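Local atomic coordinates of uracil-DNA glycosylase (Sulfolobus tokodaii str. 7, PDB entry 4ZBY), a protein that belongs to the uracil-DNA glycosylase superfamily and is modelled here with an iron/sulfur cluster and a bound uracil in separate pockets of one chain. Residues I12-C17 with S103-R108; E46-D49 with F55-A58; C86-P89 with D93-E96; N90-D93 with D97-T100. One frame throughout, in Å; residues are numbered along the deposited sequence.

Contact 1. Residues I12-C17 with S103-R108; sequences ISCKKC and SPYLDR. With SF4 (iron/sulfur cluster), chain B.
The ring of Tyr105 meets Cys14 at its edge: the sulfur SG lies in the ring plane, 5.0 Å from the centroid, a sulfur-aromatic contact. The hydroxyl comes nearest, with Tyr105 OH 3.2 Å from Cys14 SG, while carbon CE2 reaches sulfide S1 of the cluster at 3.9 Å. Cys14 SG stands trans to the main-chain nitrogen of its own residue (chi1 -173°), which carries the thiolate inward to iron FE2 at 2.4 Å. The N-H of Lys16 also points at this sulfur, 3.4 Å from Lys16 N to Cys14 SG, a bond that would be expected to temper its negative charge. Cys14 and Cys17 form a Cys-X-X-Cys pair in the loop after helix 4-12, and Cys17 SG binds iron FE1 at 2.3 Å. Tyr105, on helix 96-113, brings a broad apolar ring up to the sulfur-rich cluster while its polar hydroxyl ends beside Cys14 and Lys16 of the loop. The extended Lys16 chain runs obliquely across that hydroxyl, with Lys16 CD 3.7 Å from Tyr105 OH. A water lies between Tyr105 OH and Lys16 NZ, but its leg to the amine is doubtfully short. Arg108 turns its guanidinium to Asp2 and to Glu10 of helix 4-12.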
loop_
_atom_site.group_PDB
_atom_site.type_symbol
_atom_site.label_atom_id
_atom_site.label_comp_id
_atom_site.label_asym_id
_atom_site.label_seq_id
_atom_site.Cartn_x
_atom_site.Cartn_y
_atom_site.Cartn_z
ATOM N N ILE A 12 15.332 0.140 7.511
ATOM C CA ILE A 12 15.961 -1.121 7.895
ATOM C C ILE A 12 16.614 -1.043 9.272
ATOM O O ILE A 12 16.660 -2.044 10.009
ATOM C CB ILE A 12 16.968 -1.543 6.828
ATOM C CG1 ILE A 12 16.199 -2.161 5.645
ATOM C CG2 ILE A 12 18.011 -2.501 7.394
ATOM C CD1 ILE A 12 17.088 -2.410 4.436
ATOM N N SER A 13 17.069 0.145 9.656
ATOM C CA SER A 13 17.658 0.314 10.992
ATOM C C SER A 13 16.823 1.142 11.949
ATOM O O SER A 13 17.324 1.546 13.007
ATOM C CB SER A 13 19.031 0.962 10.882
ATOM O OG SER A 13 19.931 0.094 10.232
ATOM N N CYS A 14 15.573 1.399 11.575
ATOM C CA CYS A 14 14.713 2.325 12.315
ATOM C C CYS A 14 14.308 1.847 13.695
ATOM O O CYS A 14 13.927 0.693 13.872
ATOM C CB CYS A 14 13.445 2.597 11.508
ATOM S SG CYS A 14 12.419 3.877 12.231
ATOM N N LYS A 15 14.367 2.746 14.673
ATOM C CA LYS A 15 13.824 2.430 15.986
ATOM C C LYS A 15 12.933 3.551 16.488
ATOM O O LYS A 15 12.884 3.854 17.672
ATOM C CB LYS A 15 14.958 2.136 16.967
ATOM C CG LYS A 15 15.834 0.994 16.467
ATOM C CD LYS A 15 16.978 0.668 17.399
ATOM C CE LYS A 15 17.808 -0.472 16.828
ATOM N NZ LYS A 15 18.932 -0.839 17.738
ATOM N N LYS A 16 12.173 4.133 15.574
ATOM C CA LYS A 16 11.366 5.306 15.886
ATOM C C LYS A 16 10.027 4.969 16.538
ATOM O O LYS A 16 9.374 5.858 17.057
ATOM C CB LYS A 16 11.139 6.138 14.626
ATOM C CG LYS A 16 12.386 6.866 14.163
ATOM C CD LYS A 16 12.094 7.616 12.891
ATOM C CE LYS A 16 13.149 8.669 12.648
ATOM N NZ LYS A 16 12.934 9.307 11.324
ATOM N N CYS A 17 9.607 3.705 16.520
ATOM C CA CYS A 17 8.481 3.314 17.367
ATOM C C CYS A 17 8.755 1.965 18.011
ATOM O O CYS A 17 9.767 1.335 17.726
ATOM C CB CYS A 17 7.166 3.281 16.587
ATOM S SG CYS A 17 6.903 1.816 15.594
ATOM N N SER A 103 4.490 6.722 9.291
ATOM C CA SER A 103 3.932 7.226 8.043
ATOM C C SER A 103 4.779 8.293 7.310
ATOM O O SER A 103 4.666 8.397 6.090
ATOM C CB SER A 103 2.510 7.751 8.272
ATOM O OG SER A 103 2.471 8.814 9.193
ATOM N N PRO A 104 5.655 9.048 8.012
ATOM C CA PRO A 104 6.469 9.971 7.207
ATOM C C PRO A 104 7.332 9.272 6.155
ATOM O O PRO A 104 7.663 9.901 5.140
ATOM C CB PRO A 104 7.342 10.666 8.250
ATOM C CG PRO A 104 6.479 10.694 9.476
ATOM C CD PRO A 104 5.776 9.348 9.453
ATOM N N TYR A 105 7.666 7.999 6.369
ATOM C CA TYR A 105 8.385 7.236 5.348
ATOM C C TYR A 105 7.527 7.071 4.111
ATOM O O TYR A 105 8.005 7.258 3.000
ATOM C CB TYR A 105 8.786 5.848 5.862
ATOM C CG TYR A 105 9.871 5.838 6.934
ATOM C CD1 TYR A 105 11.038 6.573 6.760
ATOM C CD2 TYR A 105 9.728 5.071 8.098
ATOM C CE1 TYR A 105 12.059 6.542 7.689
ATOM C CE2 TYR A 105 10.742 5.032 9.047
ATOM C CZ TYR A 105 11.913 5.782 8.824
ATOM O OH TYR A 105 12.938 5.784 9.743
ATOM N N LEU A 106 6.261 6.708 4.304
ATOM C CA LEU A 106 5.347 6.590 3.158
ATOM C C LEU A 106 5.161 7.942 2.419
ATOM O O LEU A 106 5.181 7.987 1.192
ATOM C CB LEU A 106 3.997 6.058 3.631
ATOM C CG LEU A 106 2.908 5.947 2.560
ATOM C CD1 LEU A 106 3.346 4.981 1.495
ATOM C CD2 LEU A 106 1.592 5.493 3.189
ATOM N N ASP A 107 4.965 9.011 3.181
ATOM C CA ASP A 107 4.886 10.370 2.634
ATOM C C ASP A 107 6.088 10.624 1.731
ATOM O O ASP A 107 5.954 11.147 0.624
ATOM C CB ASP A 107 4.877 11.433 3.729
ATOM C CG ASP A 107 3.650 11.386 4.603
ATOM O OD1 ASP A 107 2.643 10.763 4.221
ATOM O OD2 ASP A 107 3.697 12.003 5.677
ATOM N N ARG A 108 7.268 10.258 2.223
ATOM C CA ARG A 108 8.499 10.505 1.477
ATOM C C ARG A 108 8.564 9.650 0.228
ATOM O O ARG A 108 9.070 10.095 -0.815
ATOM C CB ARG A 108 9.715 10.250 2.365
ATOM C CG ARG A 108 9.866 11.311 3.448
ATOM C CD ARG A 108 10.890 10.920 4.511
ATOM N NE ARG A 108 12.211 10.623 3.958
ATOM C CZ ARG A 108 13.202 10.110 4.678
ATOM N NH1 ARG A 108 12.998 9.845 5.963
ATOM N NH2 ARG A 108 14.382 9.858 4.123
HETATM FE FE1 SF4 B . 8.250 1.862 13.732
HETATM FE FE2 SF4 B . 10.423 2.560 12.352
HETATM FE FE3 SF4 B . 9.392 0.087 12.055
HETATM FE FE4 SF4 B . 8.103 2.203 11.075
HETATM S S1 SF4 B . 10.116 1.408 10.384
HETATM S S2 SF4 B . 7.183 0.504 12.221
HETATM S S3 SF4 B . 8.576 3.797 12.641
HETATM S S4 SF4 B . 10.294 0.994 13.980
HETATM O O HOH W 1 14.698 8.026 10.021
#

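Contact 2. Residues E46-D49 with F55-A58; sequences ENED and FVGA. With URA (uracil), chain C.
Asn47 meets Val56 and Gly57 from the first turn of helix 46-51. Its carbonyl O lies 3.8 Å from Val56 CG2, and the CB of Asn47 packs on the same methyl. Asn47 has two deposited conformers; in the one modelled, Asn47 OD1 lies 3.5 Å from Gly57 CA and is joined by a water to the N-H of Ala58, a link that holds for that conformer only. The CA atoms of Asn47 and Gly57 are 5.4 Å apart, which suits a residue without a side chain.

Glu48 does the main work. Its chain bends at chi2 (74°), which turns the carboxylate from the helix surface to the backbone opposite. There one oxygen takes two successive N-H groups: Val56 N lies 2.8 Å from Glu48 OE2 on the anti side, and Gly57 N lies 3.0 Å from Glu48 OE2 on the syn side, tilted further from the carboxylate plane. A glutamate is long enough to reach both, which should hold the turn that leads through the N-cap residue Gly57 into helix 58-71. This corner is one wall of the uracil pocket of the glycosylase fold. Glu48 CD approaches uracil C5 to 3.3 Å, while the N-H of Phe55 donates to the carbonyl O4, with Phe55 N 2.9 Å from uracil O4. The Phe55 ring spreads beneath the base, whose N3 lies 3.3 Å above the ring plane and is displaced toward its rim. Asn82, His164 and the backbone N of Glu42 also hydrogen-bond the uracil.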
loop_
_atom_site.group_PDB
_atom_site.type_symbol
_atom_site.label_atom_id
_atom_site.label_comp_id
_atom_site.label_asym_id
_atom_site.label_seq_id
_atom_site.Cartn_x
_atom_site.Cartn_y
_atom_site.Cartn_z
ATOM N N GLU A 46 3.663 -12.103 9.071
ATOM C CA GLU A 46 4.721 -13.006 9.491
ATOM C C GLU A 46 5.761 -13.269 8.398
ATOM O O GLU A 46 6.969 -13.229 8.657
ATOM C CB GLU A 46 4.108 -14.343 9.954
ATOM C CG GLU A 46 5.112 -15.337 10.481
ATOM C CD GLU A 46 4.464 -16.631 10.956
ATOM O OE1 GLU A 46 3.235 -16.786 10.799
ATOM O OE2 GLU A 46 5.193 -17.493 11.490
ATOM N N ASN A 47 5.312 -13.604 7.191
ATOM C CA ASN A 47 6.259 -13.933 6.130
ATOM C C ASN A 47 7.008 -12.703 5.660
ATOM O O ASN A 47 8.186 -12.778 5.295
ATOM C CB ASN A 47 5.544 -14.598 4.954
ATOM C CG ASN A 47 4.935 -15.930 5.333
ATOM O OD1 ASN A 47 3.736 -16.152 5.158
ATOM N ND2 ASN A 47 5.756 -16.816 5.878
ATOM N N GLU A 48 6.331 -11.569 5.676
ATOM C CA GLU A 48 6.967 -10.304 5.308
ATOM C C GLU A 48 8.110 -9.972 6.260
ATOM O O GLU A 48 9.179 -9.556 5.849
ATOM C CB GLU A 48 5.930 -9.173 5.312
ATOM C CG GLU A 48 4.933 -9.263 4.157
ATOM C CD GLU A 48 3.911 -10.364 4.331
ATOM O OE1 GLU A 48 3.614 -10.782 5.492
ATOM O OE2 GLU A 48 3.401 -10.837 3.295
ATOM N N ASP A 49 7.859 -10.150 7.549
ATOM C CA ASP A 49 8.852 -9.932 8.592
ATOM C C ASP A 49 10.056 -10.847 8.395
ATOM O O ASP A 49 11.209 -10.421 8.493
ATOM C CB ASP A 49 8.187 -10.175 9.964
ATOM C CG ASP A 49 9.150 -10.071 11.134
ATOM O OD1 ASP A 49 9.815 -9.040 11.286
ATOM O OD2 ASP A 49 9.216 -11.031 11.930
ATOM N N PHE A 55 4.016 -8.138 1.148
ATOM C CA PHE A 55 3.055 -8.971 0.434
ATOM C C PHE A 55 3.691 -10.228 -0.208
ATOM O O PHE A 55 3.702 -10.414 -1.445
ATOM C CB PHE A 55 2.311 -8.103 -0.602
ATOM C CG PHE A 55 1.250 -7.211 0.012
ATOM C CD1 PHE A 55 0.083 -7.761 0.524
ATOM C CD2 PHE A 55 1.425 -5.836 0.098
ATOM C CE1 PHE A 55 -0.900 -6.959 1.074
ATOM C CE2 PHE A 55 0.459 -5.034 0.666
ATOM C CZ PHE A 55 -0.703 -5.583 1.143
ATOM N N VAL A 56 4.202 -11.114 0.649
ATOM C CA VAL A 56 4.790 -12.378 0.178
ATOM C C VAL A 56 4.131 -13.621 0.776
ATOM O O VAL A 56 4.427 -14.746 0.377
ATOM C CB VAL A 56 6.323 -12.442 0.459
ATOM C CG1 VAL A 56 7.066 -11.529 -0.489
ATOM C CG2 VAL A 56 6.671 -12.109 1.918
ATOM N N GLY A 57 3.263 -13.420 1.749
ATOM C CA GLY A 57 2.496 -14.522 2.313
ATOM C C GLY A 57 1.294 -14.821 1.426
ATOM O O GLY A 57 1.245 -14.367 0.279
ATOM N N ALA A 58 0.325 -15.574 1.945
ATOM C CA ALA A 58 -0.862 -15.941 1.165
ATOM C C ALA A 58 -1.594 -14.730 0.574
ATOM O O ALA A 58 -1.950 -14.717 -0.615
ATOM C CB ALA A 58 -1.829 -16.751 2.029
HETATM N N1 URA C . -0.581 -7.377 4.815
HETATM C C2 URA C . -0.275 -6.096 4.512
HETATM O O2 URA C . -0.983 -5.154 4.817
HETATM N N3 URA C . 0.952 -5.883 4.020
HETATM C C4 URA C . 1.899 -6.817 3.797
HETATM O O4 URA C . 2.951 -6.489 3.274
HETATM C C5 URA C . 1.542 -8.143 4.113
HETATM C C6 URA C . 0.309 -8.405 4.608
HETATM O O HOH W 2 0.617 -16.232 4.931
#

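Contact 3. Residues C86-P89 with D93-E96; sequences CRPP and DPEE. With SF4 (iron/sulfur cluster), chain B.
In the long connection between strand 79-82 and helix 96-113, which starts beside the iron/sulfur cluster, Pro88 and Pro94 touch where the chain comes back on itself. The contact is made by van der Waals packing, with no hydrogen bond across it. Pro88 CG is the atom that reaches across: Pro88 CG lies 4.0 Å from Pro94 CD and 3.9 Å from Pro94 N, and the distance from Pro88 CG to Asp93 C is 4.2 Å. The CG corner of Pro88 thus sits over the face of the Pro94 ring, on its N, CD and CG side, and near the peptide carbon before it, and the two rings stand nearly at right angles. The CA atoms of the two prolines are 6.0 Å apart, close enough for the small rings to bring the two arms of the loop into contact. Proline suits both places, because its closed ring offers carbon for packing, restricts phi, and has no N-H that burial would leave in need of a partner.

Two residues before Pro88, Cys86 binds the cluster, its SG 2.3 Å from iron FE3, and Cys86 CB passes 3.6 Å from sulfide S2. The bent loop therefore carries a cluster ligand at its start and a helix start at its end, where Glu95 is the N-cap of helix 96-113. Elsewhere on the loop, Arg87 packs on Glu46 and Asp49 of helix 46-51, while Pro94 packs against Glu42, which follows strand 37-41, and against Ile99 in the first turns of helix 96-113.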
loop_
_atom_site.group_PDB
_atom_site.type_symbol
_atom_site.label_atom_id
_atom_site.label_comp_id
_atom_site.label_asym_id
_atom_site.label_seq_id
_atom_site.Cartn_x
_atom_site.Cartn_y
_atom_site.Cartn_z
ATOM N N CYS A 86 6.941 -2.240 10.092
ATOM C CA CYS A 86 7.315 -3.386 10.914
ATOM C C CYS A 86 6.077 -4.147 11.352
ATOM O O CYS A 86 5.012 -3.572 11.484
ATOM C CB CYS A 86 8.103 -2.957 12.144
ATOM S SG CYS A 86 9.668 -2.181 11.632
ATOM N N ARG A 87 6.241 -5.452 11.529
ATOM C CA ARG A 87 5.143 -6.337 11.967
ATOM C C ARG A 87 4.708 -6.075 13.401
ATOM O O ARG A 87 5.484 -6.242 14.326
ATOM C CB ARG A 87 5.578 -7.800 11.845
ATOM C CG ARG A 87 4.488 -8.818 12.155
ATOM C CD ARG A 87 5.098 -10.174 12.470
ATOM N NE ARG A 87 4.073 -11.209 12.543
ATOM C CZ ARG A 87 4.299 -12.461 12.933
ATOM N NH1 ARG A 87 3.302 -13.332 12.963
ATOM N NH2 ARG A 87 5.518 -12.843 13.290
ATOM N N PRO A 88 3.444 -5.698 13.593
ATOM C CA PRO A 88 2.990 -5.560 14.977
ATOM C C PRO A 88 2.910 -6.927 15.623
ATOM O O PRO A 88 2.659 -7.908 14.929
ATOM C CB PRO A 88 1.608 -4.914 14.838
ATOM C CG PRO A 88 1.654 -4.219 13.493
ATOM C CD PRO A 88 2.491 -5.130 12.623
ATOM N N PRO A 89 3.154 -6.994 16.933
ATOM C CA PRO A 89 3.091 -8.250 17.678
ATOM C C PRO A 89 1.700 -8.850 17.694
ATOM O O PRO A 89 0.710 -8.121 17.590
ATOM C CB PRO A 89 3.500 -7.829 19.096
ATOM C CG PRO A 89 3.060 -6.390 19.172
ATOM C CD PRO A 89 3.435 -5.850 17.821
ATOM N N ASP A 93 -3.323 -4.926 14.814
ATOM C CA ASP A 93 -3.118 -3.790 13.912
ATOM C C ASP A 93 -2.183 -2.767 14.554
ATOM O O ASP A 93 -2.096 -2.703 15.769
ATOM C CB ASP A 93 -4.463 -3.128 13.577
ATOM C CG ASP A 93 -5.503 -4.131 13.109
ATOM O OD1 ASP A 93 -5.293 -4.738 12.043
ATOM O OD2 ASP A 93 -6.523 -4.314 13.803
ATOM N N PRO A 94 -1.525 -1.917 13.734
ATOM C CA PRO A 94 -0.672 -0.836 14.247
ATOM C C PRO A 94 -1.427 0.074 15.191
ATOM O O PRO A 94 -2.611 0.303 14.969
ATOM C CB PRO A 94 -0.274 -0.060 12.984
ATOM C CG PRO A 94 -0.321 -1.067 11.912
ATOM C CD PRO A 94 -1.438 -2.037 12.276
ATOM N N GLU A 95 -0.767 0.562 16.234
ATOM C CA GLU A 95 -1.362 1.598 17.079
ATOM C C GLU A 95 -1.368 2.899 16.302
ATOM O O GLU A 95 -0.705 3.006 15.274
ATOM C CB GLU A 95 -0.582 1.808 18.373
ATOM C CG GLU A 95 -0.104 0.573 19.068
ATOM C CD GLU A 95 -1.119 0.029 20.008
ATOM O OE1 GLU A 95 -1.077 0.389 21.204
ATOM O OE2 GLU A 95 -1.970 -0.756 19.546
ATOM N N GLU A 96 -2.097 3.900 16.794
ATOM C CA GLU A 96 -2.082 5.187 16.113
ATOM C C GLU A 96 -0.702 5.831 16.239
ATOM O O GLU A 96 -0.226 6.429 15.277
ATOM C CB GLU A 96 -3.175 6.124 16.652
ATOM C CG GLU A 96 -4.598 5.791 16.172
ATOM C CD GLU A 96 -4.747 5.728 14.648
ATOM O OE1 GLU A 96 -4.080 6.502 13.922
ATOM O OE2 GLU A 96 -5.538 4.892 14.167
HETATM FE FE1 SF4 B . 8.250 1.862 13.732
HETATM FE FE2 SF4 B . 10.423 2.560 12.352
HETATM FE FE3 SF4 B . 9.392 0.087 12.055
HETATM FE FE4 SF4 B . 8.103 2.203 11.075
HETATM S S1 SF4 B . 10.116 1.408 10.384
HETATM S S2 SF4 B . 7.183 0.504 12.221
HETATM S S3 SF4 B . 8.576 3.797 12.641
HETATM S S4 SF4 B . 10.294 0.994 13.980
#

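Contact 4. Residues N90-D93 with D97-T100; sequences NNRD and DEIT
Arg92 and Glu98 join in an end-on, two-pronged salt bridge. Each terminal nitrogen of the guanidinium serves one carboxylate oxygen: Arg92 NH1 is 2.9 Å from Glu98 OE1, and Arg92 NH2 is 2.8 Å from Glu98 OE2. Both oxygens use their syn lone pairs, and the planes of the two flat groups are only 20° apart, which lets both bonds run fairly straight. The two side chains run toward each other, Arg92 stretched out from CG to NE and Glu98 extended from the helix. Arginine fits here because NH1 has a second N-H to spend: Arg92 NH1 is 3.0 Å from Asp93 O, standing above the carbonyl plane, and this bond should limit rotation of the guanidinium.

Around this pair lies a second shell. Glu98 OE2 also forms a salt bridge with Lys18, so the buried carboxylate has two cationic partners, which would be expected to favour its charged form. Glu98 OE1 accepts from Glu95 N, the N-cap residue, which is one half of a capping box. The salt bridge thus ties the loop after strand 79-82 to the first turns of helix 96-113, whose Ile99 packs on Tyr128 of helix 123-133.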
loop_
_atom_site.group_PDB
_atom_site.type_symbol
_atom_site.label_atom_id
_atom_site.label_comp_id
_atom_site.label_asym_id
_atom_site.label_seq_id
_atom_site.Cartn_x
_atom_site.Cartn_y
_atom_site.Cartn_z
ATOM N N ASN A 90 1.629 -10.169 17.824
ATOM C CA ASN A 90 0.388 -10.812 18.282
ATOM C C ASN A 90 -0.757 -10.723 17.272
ATOM O O ASN A 90 -1.916 -10.847 17.669
ATOM C CB ASN A 90 -0.104 -10.187 19.614
ATOM C CG ASN A 90 0.922 -10.242 20.729
ATOM O OD1 ASN A 90 1.661 -11.220 20.861
ATOM N ND2 ASN A 90 0.926 -9.208 21.593
ATOM N N ASN A 91 -0.435 -10.517 15.991
ATOM C CA ASN A 91 -1.419 -10.407 14.895
ATOM C C ASN A 91 -2.255 -9.106 14.968
ATOM O O ASN A 91 -3.225 -8.945 14.225
ATOM C CB ASN A 91 -2.338 -11.654 14.869
ATOM C CG ASN A 91 -3.112 -11.811 13.554
ATOM O OD1 ASN A 91 -2.607 -11.493 12.482
ATOM N ND2 ASN A 91 -4.346 -12.309 13.642
ATOM N N ARG A 92 -1.869 -8.163 15.830
ATOM C CA ARG A 92 -2.663 -6.931 15.990
ATOM C C ARG A 92 -2.422 -5.903 14.885
ATOM O O ARG A 92 -1.457 -5.980 14.092
ATOM C CB ARG A 92 -2.423 -6.277 17.364
ATOM C CG ARG A 92 -1.099 -5.490 17.510
ATOM C CD ARG A 92 -1.259 -4.506 18.678
ATOM N NE ARG A 92 0.017 -4.001 19.201
ATOM C CZ ARG A 92 0.751 -3.070 18.595
ATOM N NH1 ARG A 92 0.376 -2.559 17.420
ATOM N NH2 ARG A 92 1.886 -2.675 19.158
ATOM N N ASP A 93 -3.323 -4.926 14.814
ATOM C CA ASP A 93 -3.118 -3.790 13.912
ATOM C C ASP A 93 -2.183 -2.767 14.554
ATOM O O ASP A 93 -2.096 -2.703 15.769
ATOM C CB ASP A 93 -4.463 -3.128 13.577
ATOM C CG ASP A 93 -5.503 -4.131 13.109
ATOM O OD1 ASP A 93 -5.293 -4.738 12.043
ATOM O OD2 ASP A 93 -6.523 -4.314 13.803
ATOM N N ASP A 97 -0.051 5.681 17.392
ATOM C CA ASP A 97 1.272 6.267 17.573
ATOM C C ASP A 97 2.296 5.590 16.657
ATOM O O ASP A 97 3.326 6.179 16.321
ATOM C CB ASP A 97 1.723 6.189 19.034
ATOM C CG ASP A 97 2.189 4.798 19.442
ATOM O OD1 ASP A 97 1.426 3.837 19.258
ATOM O OD2 ASP A 97 3.321 4.662 19.960
ATOM N N GLU A 98 2.008 4.361 16.242
ATOM C CA GLU A 98 2.910 3.662 15.332
ATOM C C GLU A 98 2.693 4.168 13.905
ATOM O O GLU A 98 3.646 4.365 13.149
ATOM C CB GLU A 98 2.708 2.143 15.442
ATOM C CG GLU A 98 3.192 1.602 16.787
ATOM C CD GLU A 98 2.563 0.272 17.175
ATOM O OE1 GLU A 98 1.743 -0.271 16.401
ATOM O OE2 GLU A 98 2.935 -0.224 18.256
ATOM N N ILE A 99 1.440 4.409 13.543
ATOM C CA ILE A 99 1.148 4.976 12.230
ATOM C C ILE A 99 1.732 6.384 12.150
ATOM O O ILE A 99 2.351 6.749 11.151
ATOM C CB ILE A 99 -0.358 4.990 11.956
ATOM C CG1 ILE A 99 -0.846 3.560 11.705
ATOM C CG2 ILE A 99 -0.694 5.860 10.719
ATOM C CD1 ILE A 99 -2.356 3.408 11.744
ATOM N N THR A 100 1.546 7.163 13.209
ATOM C CA THR A 100 2.101 8.512 13.274
ATOM C C THR A 100 3.627 8.499 13.132
ATOM O O THR A 100 4.199 9.327 12.416
ATOM C CB THR A 100 1.701 9.218 14.590
ATOM O OG1 THR A 100 0.283 9.410 14.608
ATOM C CG2 THR A 100 2.377 10.566 14.699
#

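How the contacts relate
Contacts 3 and 4 nearly coincide, their centres about 2 Å apart: they share Asp93 and together close the loop between strand 79-82 and helix 96-113. Contact 1 uses the same helix a little further on, its centre about 13 Å from each of them, and touches contact 4 where Cys17 packs on Glu98. Contact 2 comes earlier in the sequence than contacts 3 and 4, and all three are nested within the chain span that contact 1 closes. Through Arg87, contact 3 also packs against helix 46-51 of contact 2. Strand 79-82 ends at Asn82 of the uracil pocket, and the loop after it carries Cys86 of the cluster, so one connection touches both sites.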